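Local coordinates for NO-binding heme-dependent sensor protein (Shewanella oneidensis, PDB 4U9B) that binds heme and, through it, nitric oxide, and probably serves as an H-NOX gas sensor that passes the signal on when the gas is captured, at residues A[154-162]-A[172-180]; A[24-34]-A[46-57]. All coordinates share one frame; numbering follows the deposited sequence.

Contact 1 (A[154-162]-A[172-180]); sequences QQKIQISHD and CMLIIELQN. With ZN (zinc ion), chain D.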
loop_
_atom_site.group_PDB
_atom_site.type_symbol
_atom_site.label_atom_id
_atom_site.label_comp_id
_atom_site.label_asym_id
_atom_site.label_seq_id
_atom_site.Cartn_x
_atom_site.Cartn_y
_atom_site.Cartn_z
ATOM N N GLN A 154 14.610 -10.189 -0.570
ATOM C CA GLN A 154 15.006 -11.384 0.173
ATOM C C GLN A 154 15.487 -11.031 1.577
ATOM O O GLN A 154 16.355 -11.705 2.135
ATOM C CB GLN A 154 16.106 -12.145 -0.573
ATOM C CG GLN A 154 15.766 -12.490 -2.011
ATOM C CD GLN A 154 14.651 -13.508 -2.118
ATOM O OE1 GLN A 154 14.210 -14.073 -1.118
ATOM N NE2 GLN A 154 14.189 -13.751 -3.340
ATOM N N GLN A 155 14.914 -9.969 2.134
ATOM C CA GLN A 155 15.295 -9.468 3.447
ATOM C C GLN A 155 14.216 -9.795 4.471
ATOM O O GLN A 155 13.045 -9.508 4.247
ATOM C CB GLN A 155 15.529 -7.954 3.382
ATOM C CG GLN A 155 15.908 -7.309 4.707
ATOM C CD GLN A 155 17.234 -7.815 5.236
ATOM O OE1 GLN A 155 18.297 -7.432 4.746
ATOM N NE2 GLN A 155 17.179 -8.686 6.234
ATOM N N LYS A 156 14.601 -10.403 5.587
ATOM C CA LYS A 156 13.655 -10.652 6.669
ATOM C C LYS A 156 13.558 -9.415 7.557
ATOM O O LYS A 156 14.575 -8.807 7.885
ATOM C CB LYS A 156 14.070 -11.867 7.499
ATOM C CG LYS A 156 13.062 -12.229 8.576
ATOM C CD LYS A 156 13.533 -13.390 9.433
ATOM C CE LYS A 156 12.482 -13.777 10.464
ATOM N NZ LYS A 156 12.005 -12.611 11.263
ATOM N N ILE A 157 12.338 -9.040 7.932
ATOM C CA ILE A 157 12.128 -7.876 8.786
ATOM C C ILE A 157 11.091 -8.131 9.875
ATOM O O ILE A 157 10.304 -9.076 9.801
ATOM C CB ILE A 157 11.686 -6.636 7.968
ATOM C CG1 ILE A 157 10.323 -6.864 7.298
ATOM C CG2 ILE A 157 12.736 -6.293 6.922
ATOM C CD1 ILE A 157 9.673 -5.590 6.790
ATOM N N GLN A 158 11.119 -7.270 10.887
ATOM C CA GLN A 158 10.095 -7.219 11.919
ATOM C C GLN A 158 9.652 -5.764 12.019
ATOM O O GLN A 158 10.477 -4.862 11.864
ATOM C CB GLN A 158 10.636 -7.729 13.259
ATOM C CG GLN A 158 9.714 -8.680 13.994
ATOM C CD GLN A 158 10.379 -9.304 15.209
ATOM O OE1 GLN A 158 11.353 -8.769 15.743
ATOM N NE2 GLN A 158 9.862 -10.447 15.646
ATOM N N ILE A 159 8.362 -5.534 12.248
ATOM C CA ILE A 159 7.840 -4.173 12.352
ATOM C C ILE A 159 7.102 -3.958 13.666
ATOM O O ILE A 159 6.197 -4.717 14.019
ATOM C CB ILE A 159 6.893 -3.832 11.176
ATOM C CG1 ILE A 159 7.656 -3.944 9.851
ATOM C CG2 ILE A 159 6.305 -2.418 11.344
ATOM C CD1 ILE A 159 6.847 -3.588 8.617
ATOM N N SER A 160 7.514 -2.916 14.383
ATOM C CA SER A 160 6.796 -2.438 15.556
ATOM C C SER A 160 6.009 -1.200 15.160
ATOM O O SER A 160 6.551 -0.266 14.578
ATOM C CB SER A 160 7.755 -2.124 16.704
ATOM O OG SER A 160 8.454 -3.290 17.112
ATOM N N HIS A 161 4.724 -1.210 15.483
ATOM C CA HIS A 161 3.791 -0.183 15.050
ATOM C C HIS A 161 3.066 0.320 16.298
ATOM O O HIS A 161 1.859 0.133 16.450
ATOM C CB HIS A 161 2.839 -0.785 14.007
ATOM C CG HIS A 161 1.927 0.198 13.341
ATOM N ND1 HIS A 161 1.302 -0.081 12.144
ATOM C CD2 HIS A 161 1.509 1.434 13.704
ATOM C CE1 HIS A 161 0.547 0.945 11.793
ATOM N NE2 HIS A 161 0.653 1.876 12.724
ATOM N N ASP A 162 3.825 0.956 17.193
ATOM C CA ASP A 162 3.365 1.225 18.557
ATOM C C ASP A 162 2.743 2.611 18.743
ATOM O O ASP A 162 2.171 2.902 19.794
ATOM C CB ASP A 162 4.524 1.054 19.542
ATOM C CG ASP A 162 5.031 -0.378 19.608
ATOM O OD1 ASP A 162 4.225 -1.313 19.413
ATOM O OD2 ASP A 162 6.238 -0.572 19.858
ATOM N N CYS A 172 1.487 7.585 12.510
ATOM C CA CYS A 172 1.954 6.264 12.908
ATOM C C CYS A 172 3.470 6.245 12.902
ATOM O O CYS A 172 4.106 6.968 12.135
ATOM C CB CYS A 172 1.429 5.178 11.972
ATOM S SG CYS A 172 -0.353 5.166 11.761
ATOM N N MET A 173 4.033 5.406 13.760
ATOM C CA MET A 173 5.468 5.180 13.808
ATOM C C MET A 173 5.737 3.696 13.628
ATOM O O MET A 173 5.378 2.881 14.478
ATOM C CB MET A 173 6.053 5.674 15.131
ATOM C CG MET A 173 7.570 5.622 15.194
ATOM S SD MET A 173 8.372 6.522 13.846
ATOM C CE MET A 173 7.641 8.143 14.045
ATOM N N LEU A 174 6.340 3.355 12.494
ATOM C CA LEU A 174 6.689 1.979 12.182
ATOM C C LEU A 174 8.192 1.794 12.319
ATOM O O LEU A 174 8.966 2.332 11.527
ATOM C CB LEU A 174 6.231 1.605 10.770
ATOM C CG LEU A 174 4.731 1.338 10.588
ATOM C CD1 LEU A 174 3.908 2.595 10.808
ATOM C CD2 LEU A 174 4.453 0.762 9.210
ATOM N N ILE A 175 8.598 1.046 13.338
ATOM C CA ILE A 175 10.005 0.737 13.546
ATOM C C ILE A 175 10.319 -0.579 12.856
ATOM O O ILE A 175 9.761 -1.621 13.198
ATOM C CB ILE A 175 10.363 0.641 15.042
ATOM C CG1 ILE A 175 9.937 1.914 15.779
ATOM C CG2 ILE A 175 11.857 0.379 15.222
ATOM C CD1 ILE A 175 10.504 3.200 15.200
ATOM N N ILE A 176 11.214 -0.514 11.879
ATOM C CA ILE A 176 11.595 -1.677 11.094
ATOM C C ILE A 176 12.964 -2.186 11.534
ATOM O O ILE A 176 13.951 -1.447 11.503
ATOM C CB ILE A 176 11.634 -1.347 9.589
ATOM C CG1 ILE A 176 10.327 -0.676 9.152
ATOM C CG2 ILE A 176 11.876 -2.609 8.768
ATOM C CD1 ILE A 176 10.468 0.153 7.900
ATOM N N GLU A 177 13.007 -3.447 11.951
ATOM C CA GLU A 177 14.258 -4.106 12.300
ATOM C C GLU A 177 14.591 -5.166 11.260
ATOM O O GLU A 177 13.810 -6.091 11.033
ATOM C CB GLU A 177 14.170 -4.740 13.688
ATOM C CG GLU A 177 15.472 -5.378 14.151
ATOM C CD GLU A 177 15.386 -5.925 15.561
ATOM O OE1 GLU A 177 15.909 -5.268 16.485
ATOM O OE2 GLU A 177 14.798 -7.010 15.746
ATOM N N LEU A 178 15.746 -5.015 10.620
ATOM C CA LEU A 178 16.240 -6.023 9.694
ATOM C C LEU A 178 16.878 -7.159 10.480
ATOM O O LEU A 178 17.635 -6.923 11.421
ATOM C CB LEU A 178 17.250 -5.423 8.713
ATOM C CG LEU A 178 16.680 -4.597 7.555
ATOM C CD1 LEU A 178 16.106 -3.273 8.039
ATOM C CD2 LEU A 178 17.754 -4.364 6.497
ATOM N N GLN A 179 16.562 -8.389 10.091
ATOM C CA GLN A 179 17.079 -9.571 10.769
ATOM C C GLN A 179 17.681 -10.541 9.760
ATOM O O GLN A 179 17.670 -10.281 8.556
ATOM C CB GLN A 179 15.969 -10.246 11.572
ATOM C CG GLN A 179 15.327 -9.328 12.604
ATOM C CD GLN A 179 14.209 -10.000 13.373
ATOM O OE1 GLN A 179 13.674 -11.023 12.948
ATOM N NE2 GLN A 179 13.851 -9.426 14.515
ATOM N N ASN A 180 18.209 -11.655 10.258
ATOM C CA ASN A 180 18.890 -12.632 9.414
ATOM C C ASN A 180 17.992 -13.821 9.083
ATOM O O ASN A 180 17.042 -14.113 9.809
ATOM C CB ASN A 180 20.167 -13.121 10.100
ATOM C CG ASN A 180 20.939 -11.995 10.759
ATOM O OD1 ASN A 180 21.656 -11.246 10.096
ATOM N ND2 ASN A 180 20.795 -11.870 12.074
HETATM ZN ZN ZN D . -1.068 3.021 12.231
HETATM O O HOH W 1 17.380 -11.255 5.752
HETATM O O HOH W 2 10.692 -3.981 15.481
HETATM O O HOH W 3 6.461 1.915 16.744
#

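Contact 2 (A[24-34]-A[46-57]); sequences ELLEKHAPKDR and ELFSIVQDVAQR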
loop_
_atom_site.group_PDB
_atom_site.type_symbol
_atom_site.label_atom_id
_atom_site.label_comp_id
_atom_site.label_asym_id
_atom_site.label_seq_id
_atom_site.Cartn_x
_atom_site.Cartn_y
_atom_site.Cartn_z
ATOM N N GLU A 24 -19.382 -8.117 -8.974
ATOM C CA GLU A 24 -20.405 -7.900 -7.952
ATOM C C GLU A 24 -19.999 -6.739 -7.054
ATOM O O GLU A 24 -20.803 -5.855 -6.763
ATOM C CB GLU A 24 -20.634 -9.152 -7.100
ATOM C CG GLU A 24 -21.739 -8.967 -6.054
ATOM C CD GLU A 24 -21.782 -10.078 -5.024
ATOM O OE1 GLU A 24 -20.973 -11.025 -5.122
ATOM O OE2 GLU A 24 -22.628 -9.997 -4.107
ATOM N N LEU A 25 -18.743 -6.752 -6.613
ATOM C CA LEU A 25 -18.217 -5.692 -5.765
ATOM C C LEU A 25 -18.314 -4.328 -6.443
ATOM O O LEU A 25 -18.609 -3.329 -5.792
ATOM C CB LEU A 25 -16.763 -5.991 -5.387
ATOM C CG LEU A 25 -16.572 -7.163 -4.418
ATOM C CD1 LEU A 25 -15.134 -7.653 -4.433
ATOM C CD2 LEU A 25 -16.985 -6.762 -3.008
ATOM N N LEU A 26 -18.066 -4.282 -7.748
ATOM C CA LEU A 26 -18.169 -3.024 -8.481
ATOM C C LEU A 26 -19.623 -2.572 -8.616
ATOM O O LEU A 26 -19.911 -1.380 -8.515
ATOM C CB LEU A 26 -17.523 -3.146 -9.865
ATOM C CG LEU A 26 -15.994 -3.250 -9.919
ATOM C CD1 LEU A 26 -15.491 -2.932 -11.324
ATOM C CD2 LEU A 26 -15.319 -2.340 -8.905
ATOM N N GLU A 27 -20.535 -3.517 -8.832
ATOM C CA GLU A 27 -21.961 -3.193 -8.890
ATOM C C GLU A 27 -22.423 -2.576 -7.577
ATOM O O GLU A 27 -23.170 -1.599 -7.564
ATOM C CB GLU A 27 -22.799 -4.438 -9.189
ATOM C CG GLU A 27 -22.698 -4.950 -10.616
ATOM C CD GLU A 27 -23.520 -6.206 -10.841
ATOM O OE1 GLU A 27 -24.474 -6.444 -10.069
ATOM O OE2 GLU A 27 -23.211 -6.961 -11.787
ATOM N N LYS A 28 -21.960 -3.151 -6.472
ATOM C CA LYS A 28 -22.383 -2.715 -5.150
ATOM C C LYS A 28 -21.783 -1.377 -4.740
ATOM O O LYS A 28 -22.452 -0.569 -4.100
ATOM C CB LYS A 28 -22.006 -3.760 -4.099
ATOM C CG LYS A 28 -22.817 -5.039 -4.149
ATOM C CD LYS A 28 -22.459 -5.968 -2.995
ATOM C CE LYS A 28 -22.919 -5.415 -1.649
ATOM N NZ LYS A 28 -22.485 -6.270 -0.504
ATOM N N HIS A 29 -20.523 -1.147 -5.109
ATOM C CA HIS A 29 -19.735 -0.087 -4.482
ATOM C C HIS A 29 -19.224 1.005 -5.427
ATOM O O HIS A 29 -18.710 2.022 -4.961
ATOM C CB HIS A 29 -18.550 -0.723 -3.753
ATOM C CG HIS A 29 -18.957 -1.757 -2.751
ATOM N ND1 HIS A 29 -19.682 -1.449 -1.621
ATOM C CD2 HIS A 29 -18.758 -3.096 -2.716
ATOM C CE1 HIS A 29 -19.908 -2.552 -0.930
ATOM N NE2 HIS A 29 -19.356 -3.565 -1.573
ATOM N N ALA A 30 -19.364 0.806 -6.736
ATOM C CA ALA A 30 -18.908 1.802 -7.708
ATOM C C ALA A 30 -20.043 2.255 -8.626
ATOM O O ALA A 30 -20.987 1.502 -8.852
ATOM C CB ALA A 30 -17.761 1.249 -8.533
ATOM N N PRO A 31 -19.946 3.489 -9.165
ATOM C CA PRO A 31 -20.933 4.000 -10.126
ATOM C C PRO A 31 -21.128 3.053 -11.317
ATOM O O PRO A 31 -20.291 2.188 -11.562
ATOM C CB PRO A 31 -20.327 5.324 -10.575
ATOM C CG PRO A 31 -19.525 5.771 -9.418
ATOM C CD PRO A 31 -18.941 4.515 -8.828
ATOM N N LYS A 32 -22.227 3.220 -12.048
ATOM C CA LYS A 32 -22.576 2.303 -13.124
ATOM C C LYS A 32 -21.532 2.364 -14.231
ATOM O O LYS A 32 -21.017 3.438 -14.573
ATOM C CB LYS A 32 -23.968 2.623 -13.664
ATOM C CG LYS A 32 -24.554 1.503 -14.485
ATOM C CD LYS A 32 -26.072 1.447 -14.377
ATOM C CE LYS A 32 -26.707 2.764 -14.773
ATOM N NZ LYS A 32 -28.184 2.638 -14.891
ATOM N N ASP A 33 -21.181 1.185 -14.733
ATOM C CA ASP A 33 -20.178 1.015 -15.795
ATOM C C ASP A 33 -18.788 1.528 -15.406
ATOM O O ASP A 33 -18.044 2.019 -16.242
ATOM C CB ASP A 33 -20.642 1.703 -17.084
ATOM C CG ASP A 33 -21.849 1.027 -17.696
ATOM O OD1 ASP A 33 -21.683 -0.061 -18.293
ATOM O OD2 ASP A 33 -22.960 1.584 -17.590
ATOM N N ARG A 34 -18.440 1.382 -14.133
ATOM C CA ARG A 34 -17.119 1.781 -13.656
ATOM C C ARG A 34 -16.024 0.939 -14.306
ATOM O O ARG A 34 -16.096 -0.289 -14.331
ATOM C CB ARG A 34 -17.035 1.663 -12.126
ATOM C CG ARG A 34 -15.616 1.751 -11.541
ATOM C CD ARG A 34 -14.958 3.095 -11.803
ATOM N NE ARG A 34 -15.416 4.131 -10.873
ATOM C CZ ARG A 34 -15.991 5.281 -11.222
ATOM N NH1 ARG A 34 -16.194 5.590 -12.496
ATOM N NH2 ARG A 34 -16.357 6.141 -10.282
ATOM N N GLU A 46 -14.519 4.195 -2.822
ATOM C CA GLU A 46 -14.790 3.013 -3.628
ATOM C C GLU A 46 -13.862 1.881 -3.205
ATOM O O GLU A 46 -14.304 0.752 -3.012
ATOM C CB GLU A 46 -14.636 3.313 -5.123
ATOM C CG GLU A 46 -15.736 4.213 -5.672
ATOM C CD GLU A 46 -15.587 4.519 -7.154
ATOM O OE1 GLU A 46 -15.084 3.656 -7.904
ATOM O OE2 GLU A 46 -15.976 5.630 -7.566
ATOM N N LEU A 47 -12.579 2.193 -3.043
ATOM C CA LEU A 47 -11.602 1.197 -2.619
ATOM C C LEU A 47 -11.964 0.656 -1.238
ATOM O O LEU A 47 -12.039 -0.556 -1.036
ATOM C CB LEU A 47 -10.191 1.793 -2.601
ATOM C CG LEU A 47 -9.049 0.800 -2.365
ATOM C CD1 LEU A 47 -8.642 0.125 -3.666
ATOM C CD2 LEU A 47 -7.859 1.496 -1.724
ATOM N N PHE A 48 -12.202 1.560 -0.293
ATOM C CA PHE A 48 -12.512 1.165 1.077
ATOM C C PHE A 48 -13.801 0.346 1.152
ATOM O O PHE A 48 -13.871 -0.638 1.890
ATOM C CB PHE A 48 -12.623 2.396 1.982
ATOM C CG PHE A 48 -11.297 2.988 2.380
ATOM C CD1 PHE A 48 -10.378 2.240 3.101
ATOM C CD2 PHE A 48 -10.983 4.298 2.060
ATOM C CE1 PHE A 48 -9.162 2.785 3.480
ATOM C CE2 PHE A 48 -9.766 4.847 2.435
ATOM C CZ PHE A 48 -8.857 4.088 3.146
ATOM N N SER A 49 -14.815 0.742 0.386
ATOM C CA SER A 49 -16.084 0.021 0.384
ATOM C C SER A 49 -15.889 -1.406 -0.104
ATOM O O SER A 49 -16.436 -2.347 0.468
ATOM C CB SER A 49 -17.117 0.735 -0.488
ATOM O OG SER A 49 -17.584 1.906 0.150
ATOM N N ILE A 50 -15.106 -1.560 -1.166
ATOM C CA ILE A 50 -14.816 -2.880 -1.705
ATOM C C ILE A 50 -14.090 -3.730 -0.670
ATOM O O ILE A 50 -14.485 -4.866 -0.408
ATOM C CB ILE A 50 -13.972 -2.795 -2.991
ATOM C CG1 ILE A 50 -14.810 -2.203 -4.128
ATOM C CG2 ILE A 50 -13.458 -4.177 -3.401
ATOM C CD1 ILE A 50 -13.999 -1.764 -5.324
ATOM N N VAL A 51 -13.029 -3.181 -0.084
ATOM C CA VAL A 51 -12.226 -3.933 0.872
ATOM C C VAL A 51 -13.020 -4.203 2.154
ATOM O O VAL A 51 -12.844 -5.247 2.778
ATOM C CB VAL A 51 -10.906 -3.200 1.200
ATOM C CG1 VAL A 51 -10.060 -4.006 2.169
ATOM C CG2 VAL A 51 -10.102 -2.975 -0.071
ATOM N N GLN A 52 -13.895 -3.275 2.535
ATOM C CA GLN A 52 -14.766 -3.469 3.697
ATOM C C GLN A 52 -15.693 -4.656 3.488
ATOM O O GLN A 52 -15.929 -5.443 4.411
ATOM C CB GLN A 52 -15.588 -2.211 3.985
ATOM C CG GLN A 52 -16.395 -2.283 5.292
ATOM C CD GLN A 52 -15.827 -1.426 6.415
ATOM O OE1 GLN A 52 -14.752 -0.837 6.292
ATOM N NE2 GLN A 52 -16.558 -1.356 7.523
ATOM N N ASP A 53 -16.220 -4.771 2.275
ATOM C CA ASP A 53 -17.113 -5.863 1.912
ATOM C C ASP A 53 -16.381 -7.200 2.010
ATOM O O ASP A 53 -16.868 -8.141 2.634
ATOM C CB ASP A 53 -17.651 -5.645 0.496
ATOM C CG ASP A 53 -18.865 -6.492 0.191
ATOM O OD1 ASP A 53 -19.021 -7.572 0.796
ATOM O OD2 ASP A 53 -19.667 -6.065 -0.663
ATOM N N VAL A 54 -15.199 -7.265 1.402
ATOM C CA VAL A 54 -14.374 -8.467 1.446
ATOM C C VAL A 54 -14.092 -8.874 2.889
ATOM O O VAL A 54 -14.244 -10.040 3.252
ATOM C CB VAL A 54 -13.034 -8.257 0.701
ATOM C CG1 VAL A 54 -12.099 -9.447 0.900
ATOM C CG2 VAL A 54 -13.280 -8.021 -0.782
ATOM N N ALA A 55 -13.684 -7.910 3.706
ATOM C CA ALA A 55 -13.337 -8.193 5.093
ATOM C C ALA A 55 -14.534 -8.748 5.861
ATOM O O ALA A 55 -14.399 -9.722 6.601
ATOM C CB ALA A 55 -12.809 -6.944 5.774
ATOM N N GLN A 56 -15.703 -8.140 5.680
ATOM C CA GLN A 56 -16.892 -8.582 6.401
ATOM C C GLN A 56 -17.332 -9.963 5.926
ATOM O O GLN A 56 -17.860 -10.754 6.710
ATOM C CB GLN A 56 -18.039 -7.579 6.242
ATOM C CG GLN A 56 -19.308 -8.010 6.977
ATOM C CD GLN A 56 -20.293 -6.878 7.212
ATOM O OE1 GLN A 56 -19.924 -5.705 7.241
ATOM N NE2 GLN A 56 -21.562 -7.234 7.392
ATOM N N ARG A 57 -17.114 -10.255 4.648
ATOM C CA ARG A 57 -17.447 -11.567 4.099
ATOM C C ARG A 57 -16.596 -12.648 4.748
ATOM O O ARG A 57 -17.072 -13.751 5.026
ATOM C CB ARG A 57 -17.249 -11.590 2.582
ATOM C CG ARG A 57 -18.337 -10.863 1.809
ATOM C CD ARG A 57 -18.069 -10.872 0.312
ATOM N NE ARG A 57 -18.918 -9.909 -0.387
ATOM C CZ ARG A 57 -19.318 -10.025 -1.651
ATOM N NH1 ARG A 57 -18.959 -11.075 -2.379
ATOM N NH2 ARG A 57 -20.087 -9.088 -2.186
HETATM O O HOH W 4 -18.776 2.953 -2.492
#

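Contact 1 (A[154-162]-A[172-180])
Gln155 crosses Leu178 at about a right angle, its OE1 3.6 Å from Leu178 CD2, while its NE2 hydrogen-bonds to Lys156 O. That carbonyl also accepts Gln179 N, and the two donors arrive from opposite faces of its plane. Lys156, extended until it bends at chi4 (-52°), brings NZ to 2.9 Å from Gln179 OE1. The other end of the same amide is shared: Gln179 NE2 gives a good bond to Glu177 OE2 in its own amide plane and a weak, bent one to Gln158 OE1, so the amide is fixed in rotation. Gln158 and Ser160 form hydrogen-bonded pairs of this antiparallel hairpin, with Glu177 and Ile175. On the other face Ile159, in a non-hydrogen-bonded pair with Ile176, reaches diagonally with CG2 to 4.1 Å from Leu174 CB. Leu174 CD1 makes a CH-pi contact with the His161 ring, 3.7 Å above its plane and over its centre. His161 NE2 binds zinc at 2.1 Å and Cys172 SG at 2.3 Å; Cys139 and Cys164 complete the site. Glu143 of helix 139-152 holds His161 ND1, fixing the ring's turn. Ile157 and Ile159 pack on that helix, Ile176 meets helix 91-96, and strand 172-179 pairs onward with strand 128-133.

Contact 2 (A[24-34]-A[46-57])
Leu25 enters helix 46-57 as a knob into a hole formed by Ile50, Asp53, Val54 and Arg57, in a helix-helix packing whose short axes approach to 9.6 Å at 123°. This is the tight part. Leu25 CD1 lies 4.0 Å from Ile50 CG2, Leu26 CD2 meets Ile50 CD1, and Val13 of helix 3-17 also touches Leu25. His29 packs one ring face over Ser49 O and points NE2 at Asp53 OD2, 2.7 Å away. The bond is nearly straight (170°), lies in the ring plane and uses the anti lone pair. Lys28 NZ meets the same oxygen on the syn side, tilted 31° out of the carboxylate plane, a second grip on a buried carboxylate that would probably favour its charged form. Toward solvent the contact loosens at Arg57: its NE keeps a short bond to Asp53 OD1 within its own helix, but across to Glu24 the salt bridge is long, Arg57 NH2 lying 3.3 Å from Glu24 OE2. The other firm hold lies beyond the helix end, where Arg34 bends at chi2 and chi3 to grip the buried Glu46 side-on, while Tyr36 OH also bonds Glu46 OE1. Both arginine bonds lie in the guanidinium plane on syn lone pairs, Arg34 NE to Glu46 OE1 at 3.0 Å and Arg34 NH2 to Glu46 OE2 at 2.8 Å.

In the fold
From the N terminus, helix 3-17 leads into helix 19-29, and contact 2 closes first: the chain leaves that helix, runs through the loop and returns along helix 44-58. Helices 62-80, 82-85, 91-96 and 98-109 follow, then strands 117-122 and 128-133 and helix 139-152. Only then does contact 1 close the last loop, a hairpin between strands 156-163 and 172-179 with zinc at its closed end. The contacts are in series, neither nested nor crossed. Their centres are 31 Å apart, on opposite sides of the chain's centre, and they do not touch. Contact 2 joins helix 19-29 and the turn after it to helix 44-58; contact 1 completes the sheet, with Leu174 about 7 Å from the heme by its side chain.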